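Side-chain contacts in tryptophan halogenase superfamily (Brevundimonas sp. BAL3, PDB 6FRL), which is a flavin-dependent halogenase that prefers bromination of its substrates over chlorination: residues A139-G144 / D489-T494; G145-P150 / A498-G503; H118-Q123 / A133-G138; L71-V76 / F161-H166; S98-P103 / D455-Y460. One frame throughout, in Å; residues are numbered along the deposited sequence.

How the contacts relate
Following the chain from the N terminus, contact 4 opens at 71-76, contact 5 at 98-103 and contact 3 at 118-123. Contact 3 closes first, at 133-138, lying within the spans of contacts 4 and 5 and joining helix 116-125 to the turn before helix 137-143. Helix 137-143 and the turn after it then open contacts 1 and 2. Contact 4 closes at 161-166, and the long loops follow: contact 5 at 455-460, contact 1 at 489-494 and contact 2 at 498-503. Contacts 1, 2, 4 and 5 therefore all cross one another. The C-terminal helices are thereby tied to helix 137-143, its following loop and the outermost strand 99-103, while helix 73-79 meets strand 164-168.

Contact 1 (A139-G144 / D489-T494); sequences AALAAG and DLVART
No ring or other flat side chain enters the interface where V491 and T494 meet A140 and L141. The guanidinium of R493 instead turns back on its own helix: D489 O lies 3.1 Å above one face of that guanidinium, offset toward the rim, with L490 CA over the same face. The meeting itself is aliphatic and centres on V491 CG2. This methyl sits 3.5 Å from A140 CB and reaches inward to the backbone, 3.7 Å from L141 N. With CG1 anti to the backbone N (chi1 170°), the other branch of V491 runs alongside the A140 carbonyl, CG1 to A140 O 3.9 Å. The L141 and V491 side chains run antiparallel past one another, L141 CD2 passing 4.1 Å from V491 CG2. The short helix 137-143 here meets the C-terminal end of the long helix 473-492, and the nearest CA atoms, those of L141 and V491, are 5.7 Å apart. Just past the second helix, T494 lies across L141, and its CG2 is 3.9 Å from L141 CD2. Its hydroxyl turns to its own helix instead: T494 OG1 donates to L490 O at 2.7 Å from above the carbonyl plane. At the same helix end, K146 NZ hydrogen-bonds the carbonyl oxygens of both V491 and T494.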
# COMPACT_ATOMS: atom_id res chain seq x y z
N ALA B 139 2.48 23.69 7.70
CA ALA B 139 2.83 24.04 9.07
C ALA B 139 3.12 25.52 9.22
O ALA B 139 2.66 26.15 10.16
CB ALA B 139 4.02 23.24 9.54
N ALA B 140 3.90 26.06 8.28
CA ALA B 140 4.22 27.50 8.23
C ALA B 140 2.96 28.37 8.09
O ALA B 140 2.83 29.38 8.78
CB ALA B 140 5.20 27.79 7.08
N LEU B 141 2.05 27.97 7.20
CA LEU B 141 0.74 28.66 7.06
C LEU B 141 -0.06 28.57 8.36
O LEU B 141 -0.61 29.56 8.79
CB LEU B 141 -0.07 28.08 5.89
CG LEU B 141 0.28 28.38 4.43
CD1 LEU B 141 -0.46 27.46 3.47
CD2 LEU B 141 -0.07 29.79 4.08
N ALA B 142 -0.12 27.41 9.01
CA ALA B 142 -0.85 27.33 10.29
C ALA B 142 -0.27 28.25 11.37
O ALA B 142 -1.01 28.96 12.07
CB ALA B 142 -0.90 25.89 10.82
N ALA B 143 1.06 28.22 11.54
CA ALA B 143 1.75 29.10 12.50
C ALA B 143 1.58 30.60 12.16
O ALA B 143 1.49 31.42 13.06
CB ALA B 143 3.22 28.75 12.57
N GLY B 144 1.50 30.94 10.86
CA GLY B 144 1.29 32.31 10.42
C GLY B 144 -0.14 32.86 10.45
O GLY B 144 -0.38 33.97 9.95
N ASP B 489 8.37 33.28 2.44
CA ASP B 489 7.88 34.33 1.54
C ASP B 489 6.50 34.08 0.90
O ASP B 489 5.72 35.04 0.69
CB ASP B 489 8.91 34.59 0.40
CG ASP B 489 10.19 35.24 0.91
OD1 ASP B 489 10.16 35.89 1.97
OD2 ASP B 489 11.23 35.10 0.24
N LEU B 490 6.22 32.82 0.57
CA LEU B 490 4.89 32.39 0.13
C LEU B 490 3.87 32.60 1.28
O LEU B 490 2.81 33.20 1.09
CB LEU B 490 4.95 30.92 -0.33
CG LEU B 490 3.67 30.21 -0.84
CD1 LEU B 490 2.82 31.08 -1.76
CD2 LEU B 490 4.09 28.95 -1.58
N VAL B 491 4.23 32.15 2.49
CA VAL B 491 3.40 32.42 3.67
C VAL B 491 3.14 33.89 3.87
O VAL B 491 2.03 34.27 4.14
CB VAL B 491 4.00 31.82 4.99
CG1 VAL B 491 3.26 32.31 6.22
CG2 VAL B 491 3.93 30.31 4.99
N ALA B 492 4.19 34.69 3.75
CA ALA B 492 4.16 36.13 4.07
C ALA B 492 3.15 36.86 3.20
O ALA B 492 2.39 37.72 3.69
CB ALA B 492 5.53 36.74 3.91
N ARG B 493 3.09 36.48 1.93
CA ARG B 493 2.17 37.11 1.01
C ARG B 493 0.78 36.47 0.88
O ARG B 493 -0.00 36.88 0.03
CB ARG B 493 2.83 37.25 -0.35
CG ARG B 493 3.06 35.98 -1.12
CD ARG B 493 3.92 36.30 -2.32
NE ARG B 493 4.52 35.10 -2.83
CZ ARG B 493 5.81 34.76 -2.81
NH1 ARG B 493 6.74 35.55 -2.34
NH2 ARG B 493 6.14 33.59 -3.31
N THR B 494 0.45 35.51 1.74
CA THR B 494 -0.82 34.82 1.68
C THR B 494 -1.79 35.53 2.63
O THR B 494 -1.39 35.99 3.71
CB THR B 494 -0.61 33.31 1.96
OG1 THR B 494 0.12 32.75 0.85
CG2 THR B 494 -1.91 32.57 2.08

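Contact 2 (G145-P150 / A498-G503); sequences GKFTLP and AQFLAG
F147 and F500 form an edge-to-face aromatic pair that fastens helix 497-502 to the extended chain leaving helix 137-143. The first of these rings follows closely on a Schellman motif: G145, the C-prime residue with positive phi, gives its N to A142 O, and K146 N reaches L141 O. Beyond that turn the chain is extended. The CD2-CE2 side of F147 forms the edge: CE2 stands 3.6 Å above the plane of the F500 ring, over its centre, while CD2 lies 3.7 Å from F500 CG. The ring centroids are 4.7 Å apart, with the planes inclined at 59°, well short of a perpendicular T. CE2 of F147 consequently lies almost equally far from much of the F500 rim, 3.7 Å from F500 CE1 and 3.8 Å from F500 CZ. In both phenylalanines CG is anti to the backbone N (chi1 -176° for F147), which extends each side chain away from its own backbone so that the two rings meet between the segments. L149 adds a smaller contact, set crosswise to F500 with its CD2 4.0 Å from F500 CE1. F147 also makes an edge-to-face pair with W163, while C84 of strand 83-85 touches both phenylalanines. No hydrogen bond joins the two segments. Cohesion between them rests on dispersion and on the electrostatics of the rings, the weakly positive C-H edge of F147 being directed at the electron-rich face of F500.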
# COMPACT_ATOMS: atom_id res chain seq x y z
N GLY B 145 -1.09 32.11 11.00
CA GLY B 145 -2.52 32.46 10.91
C GLY B 145 -3.02 32.67 9.49
O GLY B 145 -3.99 33.40 9.30
N LYS B 146 -2.39 32.05 8.49
CA LYS B 146 -2.76 32.20 7.07
C LYS B 146 -3.58 31.02 6.54
O LYS B 146 -3.66 29.95 7.19
CB LYS B 146 -1.51 32.38 6.19
CG LYS B 146 -0.58 33.55 6.53
CD LYS B 146 -1.32 34.84 6.93
CE LYS B 146 -0.40 36.05 7.20
NZ LYS B 146 0.53 36.31 6.06
N PHE B 147 -4.23 31.26 5.40
CA PHE B 147 -4.92 30.23 4.62
C PHE B 147 -5.06 30.56 3.12
O PHE B 147 -5.43 31.68 2.75
CB PHE B 147 -6.33 29.90 5.17
CG PHE B 147 -7.00 28.76 4.42
CD1 PHE B 147 -6.72 27.45 4.73
CD2 PHE B 147 -7.82 29.02 3.31
CE1 PHE B 147 -7.33 26.40 4.01
CE2 PHE B 147 -8.40 27.99 2.58
CZ PHE B 147 -8.16 26.67 2.93
N THR B 148 -4.83 29.56 2.28
CA THR B 148 -5.15 29.61 0.84
C THR B 148 -5.43 28.20 0.33
O THR B 148 -4.89 27.20 0.84
CB THR B 148 -4.03 30.28 0.00
OG1 THR B 148 -4.50 30.55 -1.31
CG2 THR B 148 -2.76 29.40 -0.12
N LEU B 149 -6.30 28.10 -0.67
CA LEU B 149 -6.51 26.83 -1.35
C LEU B 149 -5.18 26.34 -1.95
O LEU B 149 -4.48 27.13 -2.57
CB LEU B 149 -7.58 26.95 -2.45
CG LEU B 149 -9.02 27.32 -2.02
CD1 LEU B 149 -9.96 27.21 -3.24
CD2 LEU B 149 -9.53 26.46 -0.85
N PRO B 150 -4.81 25.06 -1.76
CA PRO B 150 -3.62 24.54 -2.46
C PRO B 150 -3.78 24.56 -3.98
O PRO B 150 -4.89 24.46 -4.48
CB PRO B 150 -3.53 23.09 -1.99
CG PRO B 150 -4.88 22.77 -1.54
CD PRO B 150 -5.44 24.02 -0.94
N ALA B 498 -8.89 34.88 8.37
CA ALA B 498 -10.12 35.67 8.46
C ALA B 498 -10.69 36.06 7.10
O ALA B 498 -11.91 36.12 6.98
CB ALA B 498 -9.92 36.91 9.32
N GLN B 499 -9.84 36.31 6.10
CA GLN B 499 -10.33 36.71 4.76
C GLN B 499 -11.14 35.62 4.03
O GLN B 499 -12.09 35.93 3.30
CB GLN B 499 -9.17 37.15 3.85
CG GLN B 499 -9.59 37.59 2.45
CD GLN B 499 -8.42 38.17 1.66
OE1 GLN B 499 -7.74 39.10 2.12
NE2 GLN B 499 -8.16 37.60 0.47
N PHE B 500 -10.73 34.37 4.19
CA PHE B 500 -11.43 33.22 3.61
C PHE B 500 -12.76 33.01 4.30
O PHE B 500 -13.73 32.64 3.65
CB PHE B 500 -10.58 31.97 3.77
CG PHE B 500 -11.10 30.80 3.01
CD1 PHE B 500 -10.81 30.66 1.65
CD2 PHE B 500 -11.87 29.85 3.64
CE1 PHE B 500 -11.30 29.60 0.92
CE2 PHE B 500 -12.36 28.77 2.92
CZ PHE B 500 -12.05 28.64 1.57
N LEU B 501 -12.79 33.23 5.61
CA LEU B 501 -14.02 33.11 6.39
C LEU B 501 -15.01 34.23 6.11
O LEU B 501 -16.22 33.99 6.14
CB LEU B 501 -13.73 33.06 7.89
CG LEU B 501 -12.79 31.97 8.39
CD1 LEU B 501 -12.77 32.03 9.92
CD2 LEU B 501 -13.17 30.58 7.92
N ALA B 502 -14.52 35.45 5.88
CA ALA B 502 -15.36 36.60 5.46
C ALA B 502 -16.04 36.37 4.10
O ALA B 502 -17.13 36.88 3.88
CB ALA B 502 -14.53 37.88 5.43
N GLY B 503 -15.39 35.61 3.22
CA GLY B 503 -15.97 35.17 1.93
C GLY B 503 -16.97 34.01 2.00
O GLY B 503 -17.50 33.62 0.98

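Contact 3 (H118-Q123 / A133-G138); sequences HYWLKQ and AAYSLG
W120 and Y135 meet through the leading corners of their rings, CD1 of the indole lying 3.6 Å from CE1 of the phenol. W120 CG is anti to the backbone N (chi1 -178°), which carries the indole straight out from helix 116-125 and presents its five-membered ring first. Y135 reaches it from the turn ahead of helix 137-143 with CG beside the backbone N, opposite the carbonyl carbon (chi1 -55°). The five-membered ring and the phenol meet obliquely, with planes at 73° and centroids 5.5 Å apart. W120 NE1 also passes Y135 CE1, at 3.8 Å, but its hydrogen bond goes to A130 O in the intervening loop. The phenol is fixed at its far end, where Y135 OH bonds NH1 of R484 on helix 473-492. The next residue, S136, is the N-cap of helix 137-143, its OG meeting A139 N. Both rings are buried, yet each polar atom has a partner of its own, so the contact between them is left to van der Waals attraction.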
# COMPACT_ATOMS: atom_id res chain seq x y z
N HIS B 118 16.53 12.92 5.85
CA HIS B 118 17.95 12.49 5.92
C HIS B 118 18.92 13.64 5.63
O HIS B 118 19.85 13.87 6.38
CB HIS B 118 18.24 11.32 4.97
CG HIS B 118 17.46 10.08 5.31
ND1 HIS B 118 17.59 9.44 6.52
CD2 HIS B 118 16.54 9.38 4.60
CE1 HIS B 118 16.80 8.38 6.54
NE2 HIS B 118 16.14 8.34 5.40
N TYR B 119 18.66 14.39 4.57
CA TYR B 119 19.45 15.57 4.27
C TYR B 119 19.33 16.61 5.42
O TYR B 119 20.35 17.17 5.87
CB TYR B 119 19.01 16.18 2.94
CG TYR B 119 19.22 15.28 1.74
CD1 TYR B 119 20.44 15.24 1.06
CD2 TYR B 119 18.17 14.49 1.26
CE1 TYR B 119 20.61 14.40 -0.05
CE2 TYR B 119 18.32 13.65 0.14
CZ TYR B 119 19.54 13.61 -0.51
OH TYR B 119 19.66 12.77 -1.60
N TRP B 120 18.11 16.83 5.92
CA TRP B 120 17.89 17.71 7.07
C TRP B 120 18.68 17.26 8.30
O TRP B 120 19.26 18.09 9.01
CB TRP B 120 16.41 17.79 7.43
CG TRP B 120 16.12 18.71 8.58
CD1 TRP B 120 16.06 20.08 8.54
CD2 TRP B 120 15.90 18.33 9.93
NE1 TRP B 120 15.79 20.57 9.80
CE2 TRP B 120 15.69 19.52 10.67
CE3 TRP B 120 15.84 17.11 10.59
CZ2 TRP B 120 15.43 19.52 12.06
CZ3 TRP B 120 15.60 17.09 11.97
CH2 TRP B 120 15.39 18.30 12.69
N LEU B 121 18.72 15.96 8.55
CA LEU B 121 19.52 15.45 9.67
C LEU B 121 21.03 15.66 9.51
O LEU B 121 21.69 16.05 10.48
CB LEU B 121 19.22 13.98 9.96
CG LEU B 121 17.86 13.78 10.63
CD1 LEU B 121 17.32 12.37 10.42
CD2 LEU B 121 17.97 14.13 12.11
N LYS B 122 21.57 15.41 8.32
CA LYS B 122 22.98 15.71 8.03
C LYS B 122 23.32 17.15 8.40
O LYS B 122 24.29 17.41 9.12
CB LYS B 122 23.33 15.47 6.55
CG LYS B 122 24.72 16.00 6.20
CD LYS B 122 25.12 15.57 4.77
CE LYS B 122 26.53 15.98 4.44
NZ LYS B 122 27.46 15.44 5.47
N GLN B 123 22.52 18.08 7.90
CA GLN B 123 22.76 19.51 8.15
C GLN B 123 22.58 19.84 9.63
O GLN B 123 23.33 20.63 10.19
CB GLN B 123 21.85 20.38 7.27
CG GLN B 123 22.32 21.83 7.10
CD GLN B 123 23.66 21.98 6.37
OE1 GLN B 123 24.05 21.17 5.53
NE2 GLN B 123 24.39 23.02 6.74
N ALA B 133 9.94 21.82 10.68
CA ALA B 133 8.72 22.56 10.29
C ALA B 133 8.90 23.77 9.34
O ALA B 133 7.97 24.16 8.63
CB ALA B 133 7.98 23.00 11.54
N ALA B 134 10.10 24.36 9.32
CA ALA B 134 10.37 25.40 8.34
C ALA B 134 10.31 24.90 6.91
O ALA B 134 10.31 25.72 6.01
CB ALA B 134 11.71 26.05 8.59
N TYR B 135 10.28 23.59 6.70
CA TYR B 135 10.21 23.03 5.35
C TYR B 135 8.86 22.45 4.98
O TYR B 135 8.77 21.76 3.98
CB TYR B 135 11.28 21.97 5.16
CG TYR B 135 12.66 22.48 5.46
CD1 TYR B 135 13.17 22.40 6.75
CD2 TYR B 135 13.46 23.03 4.46
CE1 TYR B 135 14.43 22.88 7.05
CE2 TYR B 135 14.74 23.52 4.76
CZ TYR B 135 15.21 23.43 6.05
OH TYR B 135 16.46 23.88 6.36
N SER B 136 7.82 22.74 5.77
CA SER B 136 6.41 22.40 5.47
C SER B 136 5.58 23.66 5.30
O SER B 136 5.42 24.43 6.26
CB SER B 136 5.79 21.60 6.62
OG SER B 136 4.37 21.46 6.44
N LEU B 137 5.04 23.85 4.11
CA LEU B 137 4.18 25.00 3.82
C LEU B 137 2.94 24.96 4.69
O LEU B 137 2.53 25.99 5.24
CB LEU B 137 3.82 25.03 2.35
CG LEU B 137 2.79 26.04 1.86
CD1 LEU B 137 3.20 27.45 2.26
CD2 LEU B 137 2.63 25.94 0.34
N GLY B 138 2.37 23.77 4.86
CA GLY B 138 1.18 23.61 5.68
C GLY B 138 1.39 24.15 7.08
O GLY B 138 0.60 24.98 7.58

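Contact 4 (L71-V76 / F161-H166); sequences LRDDDV and FDWALH
D73 lies obliquely against the benzene part of the W163 indole, spanning CZ2 and CH2. Its OD2 is 3.9 Å from W163 CZ2, its CG 4.1 Å from W163 CH2, and the carboxylate plane is turned 57° from that of the indole. W163 has CG between its backbone N and carbonyl carbon (chi1 67°), a crowded position that swings the indole round until its far end meets the aspartate. The carboxylate is held by other groups: Y66 OH bonds OD1, and R63 forms a salt bridge with OD2. R63 also makes a cation-pi contact with W163 and hydrogen-bonds W163 O, so one arginine binds both partners. Beside this polar corner, V76 CG1 approaches L165 CD1 at 4.5 Å, a loose apolar touch with Y66 packing on both residues. Along the start of helix 73-79, R72 grips D74 side-on, its NH2 2.8 Å from D74 OD2 and its NE 3.1 Å from D74 OD1, each oxygen being met on its syn side. D73, D74 and D75 all lie in the first turn, where the helix dipole would be expected to favour negative charge. The arrangement is that of a helix N terminus, of 73-79, set against the residue leading into strand 164-168 and the start of that strand, the middle one of a three-stranded antiparallel sheet.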
# COMPACT_ATOMS: atom_id res chain seq x y z
N LEU B 71 -21.46 17.93 -3.19
CA LEU B 71 -21.47 19.13 -2.33
C LEU B 71 -20.15 19.88 -2.43
O LEU B 71 -19.12 19.29 -2.65
CB LEU B 71 -21.73 18.72 -0.87
CG LEU B 71 -22.98 17.87 -0.62
CD1 LEU B 71 -23.21 17.56 0.85
CD2 LEU B 71 -24.20 18.54 -1.20
N ARG B 72 -20.21 21.20 -2.28
CA ARG B 72 -19.03 22.08 -2.35
C ARG B 72 -18.55 22.44 -0.94
O ARG B 72 -19.36 22.45 0.01
CB ARG B 72 -19.38 23.38 -3.04
CG ARG B 72 -19.80 23.21 -4.51
CD ARG B 72 -20.52 24.46 -5.04
NE ARG B 72 -19.71 25.64 -4.74
CZ ARG B 72 -18.73 26.13 -5.51
NH1 ARG B 72 -18.45 25.61 -6.72
NH2 ARG B 72 -18.00 27.14 -5.04
N ASP B 73 -17.25 22.73 -0.83
CA ASP B 73 -16.61 23.16 0.43
C ASP B 73 -17.30 24.40 0.99
O ASP B 73 -17.65 24.44 2.16
CB ASP B 73 -15.11 23.48 0.26
CG ASP B 73 -14.27 22.26 -0.10
OD1 ASP B 73 -14.29 21.21 0.60
OD2 ASP B 73 -13.54 22.36 -1.08
N ASP B 74 -17.51 25.41 0.16
CA ASP B 74 -18.12 26.65 0.69
C ASP B 74 -19.54 26.45 1.24
O ASP B 74 -19.84 26.91 2.36
CB ASP B 74 -17.98 27.88 -0.25
CG ASP B 74 -18.52 27.66 -1.65
OD1 ASP B 74 -19.38 26.78 -1.89
OD2 ASP B 74 -18.09 28.43 -2.54
N ASP B 75 -20.40 25.72 0.51
CA ASP B 75 -21.77 25.50 0.98
C ASP B 75 -21.76 24.69 2.30
O ASP B 75 -22.48 25.07 3.26
CB ASP B 75 -22.63 24.80 -0.08
CG ASP B 75 -22.84 25.66 -1.38
OD1 ASP B 75 -22.92 26.93 -1.34
OD2 ASP B 75 -22.93 25.01 -2.47
N VAL B 76 -20.93 23.63 2.39
CA VAL B 76 -20.90 22.80 3.62
C VAL B 76 -20.36 23.62 4.80
O VAL B 76 -20.86 23.52 5.93
CB VAL B 76 -20.09 21.48 3.47
CG1 VAL B 76 -19.98 20.73 4.79
CG2 VAL B 76 -20.71 20.55 2.44
N PHE B 161 0.07 20.85 0.02
CA PHE B 161 -0.50 20.65 1.36
C PHE B 161 -1.99 20.34 1.18
O PHE B 161 -2.54 20.60 0.10
CB PHE B 161 -0.29 21.88 2.29
CG PHE B 161 -0.95 23.15 1.80
CD1 PHE B 161 -0.40 23.88 0.76
CD2 PHE B 161 -2.11 23.63 2.38
CE1 PHE B 161 -0.99 25.07 0.32
CE2 PHE B 161 -2.73 24.81 1.92
CZ PHE B 161 -2.15 25.52 0.89
N ASP B 162 -2.62 19.76 2.21
CA ASP B 162 -4.08 19.62 2.23
C ASP B 162 -4.69 20.31 3.47
O ASP B 162 -3.96 20.87 4.32
CB ASP B 162 -4.47 18.14 2.06
CG ASP B 162 -5.83 17.93 1.35
OD1 ASP B 162 -6.56 18.90 1.03
OD2 ASP B 162 -6.17 16.74 1.16
N TRP B 163 -6.01 20.30 3.55
CA TRP B 163 -6.72 20.99 4.63
C TRP B 163 -8.05 20.33 4.92
O TRP B 163 -8.59 19.61 4.07
CB TRP B 163 -6.94 22.45 4.25
CG TRP B 163 -7.89 22.69 3.07
CD1 TRP B 163 -7.63 22.51 1.73
CD2 TRP B 163 -9.25 23.19 3.15
NE1 TRP B 163 -8.75 22.83 0.99
CE2 TRP B 163 -9.75 23.26 1.83
CE3 TRP B 163 -10.09 23.56 4.21
CZ2 TRP B 163 -11.02 23.70 1.56
CZ3 TRP B 163 -11.38 24.00 3.92
CH2 TRP B 163 -11.82 24.07 2.62
N ALA B 164 -8.57 20.59 6.10
CA ALA B 164 -9.82 19.96 6.55
C ALA B 164 -10.69 20.99 7.27
O ALA B 164 -10.42 22.19 7.15
CB ALA B 164 -9.52 18.74 7.44
N LEU B 165 -11.71 20.52 7.99
CA LEU B 165 -12.64 21.41 8.70
C LEU B 165 -12.65 21.25 10.21
O LEU B 165 -12.45 20.13 10.77
CB LEU B 165 -14.08 21.17 8.21
CG LEU B 165 -14.34 21.09 6.72
CD1 LEU B 165 -15.84 20.92 6.47
CD2 LEU B 165 -13.78 22.32 6.03
N HIS B 166 -12.88 22.38 10.88
CA HIS B 166 -13.45 22.40 12.21
C HIS B 166 -14.92 22.69 11.96
O HIS B 166 -15.23 23.67 11.29
CB HIS B 166 -12.84 23.55 13.07
CG HIS B 166 -11.35 23.51 13.19
ND1 HIS B 166 -10.54 24.49 12.66
CD2 HIS B 166 -10.53 22.60 13.79
CE1 HIS B 166 -9.28 24.19 12.93
NE2 HIS B 166 -9.24 23.05 13.60

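Contact 5 (S98-P103 / D455-Y460); sequences SDFIHP and DGFGLY
F100 lays one face of its ring flat over the backbone of G456 and turns its edge to the ring of F457, which makes it the pivot of the contact. G456 CA stands 3.5 Å from the centroid of the F100 ring and only 13° off the ring normal, a well-centred CH-pi interaction. A glycine, with no side chain in the way, allows this closeness: the CA atoms of F100 and G456 are 5.6 Å apart. The ring reaches this place because F100 CG lies between its own backbone N and carbonyl carbon (chi1 80°), which lifts the phenyl off the strand so that its face covers G456. F457 then meets F100 in an offset edge-to-face arrangement, the F100 edge directed at the F457 face, with centroids 5.7 Å apart and planes at 66°. The nearest atoms of the two rings are F100 CZ and F457 CE2, at 4.1 Å. On the strand side F100 also meets F90 of the neighbouring strand 87-91. The helix end that carries G456 and F457 is held by its own bonds: G458, with positive phi, is the C-prime residue of a Schellman motif and gives its N to D455 O at 3.1 Å, while L459 N bonds back to the carbonyl one residue earlier. Y460 OH returns across the turn to donate to D455 OD1, 2.5 Å away, from above the carboxylate plane. The arrangement is that of a Schellman-terminated helix, 447-456, whose C-terminal end rests on the outermost strand 99-103 of the large mixed sheet.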
# COMPACT_ATOMS: atom_id res chain seq x y z
N SER B 98 7.01 24.16 24.95
CA SER B 98 7.19 23.33 23.76
C SER B 98 6.00 23.56 22.80
O SER B 98 4.89 23.86 23.22
CB SER B 98 7.32 21.84 24.11
OG SER B 98 6.06 21.25 24.43
N ASP B 99 6.27 23.43 21.50
CA ASP B 99 5.36 23.91 20.47
C ASP B 99 5.73 23.31 19.10
O ASP B 99 6.79 23.65 18.54
CB ASP B 99 5.43 25.44 20.45
CG ASP B 99 4.42 26.10 19.51
OD1 ASP B 99 3.76 25.41 18.70
OD2 ASP B 99 4.32 27.35 19.57
N PHE B 100 4.89 22.39 18.59
CA PHE B 100 4.99 21.91 17.22
C PHE B 100 3.62 21.70 16.54
O PHE B 100 2.61 21.60 17.21
CB PHE B 100 5.88 20.66 17.15
CG PHE B 100 5.21 19.37 17.55
CD1 PHE B 100 5.21 18.96 18.89
CD2 PHE B 100 4.61 18.54 16.59
CE1 PHE B 100 4.60 17.77 19.27
CE2 PHE B 100 3.99 17.34 16.96
CZ PHE B 100 3.98 16.95 18.31
N ILE B 101 3.61 21.71 15.21
CA ILE B 101 2.38 21.49 14.42
C ILE B 101 2.49 20.22 13.54
O ILE B 101 3.44 20.10 12.72
CB ILE B 101 2.05 22.71 13.51
CG1 ILE B 101 1.70 23.92 14.35
CG2 ILE B 101 0.85 22.41 12.64
CD1 ILE B 101 1.55 25.23 13.57
N HIS B 102 1.49 19.34 13.67
CA HIS B 102 1.29 18.20 12.75
C HIS B 102 0.39 18.64 11.64
O HIS B 102 -0.81 18.79 11.84
CB HIS B 102 0.67 16.98 13.48
CG HIS B 102 0.34 15.83 12.58
ND1 HIS B 102 -0.50 14.80 12.96
CD2 HIS B 102 0.72 15.56 11.30
CE1 HIS B 102 -0.65 13.97 11.95
NE2 HIS B 102 0.10 14.39 10.94
N PRO B 103 0.95 18.86 10.45
CA PRO B 103 0.18 19.34 9.32
C PRO B 103 -0.35 18.22 8.44
O PRO B 103 0.03 17.08 8.62
CB PRO B 103 1.22 20.14 8.55
CG PRO B 103 2.46 19.28 8.68
CD PRO B 103 2.38 18.78 10.09
N ASP B 455 9.78 14.20 15.28
CA ASP B 455 10.44 15.49 15.37
C ASP B 455 9.87 16.37 16.47
O ASP B 455 10.62 17.03 17.18
CB ASP B 455 10.39 16.24 14.04
CG ASP B 455 10.75 17.66 14.18
OD1 ASP B 455 11.95 17.90 14.38
OD2 ASP B 455 9.83 18.53 14.13
N GLY B 456 8.55 16.40 16.62
CA GLY B 456 7.91 17.17 17.70
C GLY B 456 8.35 16.79 19.11
O GLY B 456 8.48 17.65 19.98
N PHE B 457 8.58 15.49 19.34
CA PHE B 457 9.12 15.03 20.62
C PHE B 457 10.64 14.89 20.68
O PHE B 457 11.13 14.36 21.65
CB PHE B 457 8.47 13.72 21.03
CG PHE B 457 7.03 13.86 21.41
CD1 PHE B 457 6.68 14.21 22.69
CD2 PHE B 457 6.04 13.68 20.46
CE1 PHE B 457 5.35 14.32 23.04
CE2 PHE B 457 4.72 13.83 20.79
CZ PHE B 457 4.36 14.14 22.08
N GLY B 458 11.36 15.37 19.67
CA GLY B 458 12.81 15.36 19.67
C GLY B 458 13.50 13.99 19.60
O GLY B 458 14.63 13.87 20.08
N LEU B 459 12.86 12.98 19.00
CA LEU B 459 13.49 11.67 18.82
C LEU B 459 14.01 11.49 17.39
O LEU B 459 13.23 11.37 16.48
CB LEU B 459 12.52 10.55 19.17
CG LEU B 459 13.10 9.10 19.04
CD1 LEU B 459 14.31 8.85 19.97
CD2 LEU B 459 12.06 8.02 19.24
N TYR B 460 15.34 11.43 17.23
CA TYR B 460 15.99 11.39 15.92
C TYR B 460 16.93 10.21 15.81
O TYR B 460 17.47 9.79 16.81
CB TYR B 460 16.81 12.66 15.72
CG TYR B 460 16.01 13.93 15.86
CD1 TYR B 460 15.12 14.31 14.85
CD2 TYR B 460 16.12 14.74 16.98
CE1 TYR B 460 14.36 15.46 14.95
CE2 TYR B 460 15.37 15.91 17.09
CZ TYR B 460 14.49 16.26 16.05
OH TYR B 460 13.73 17.40 16.11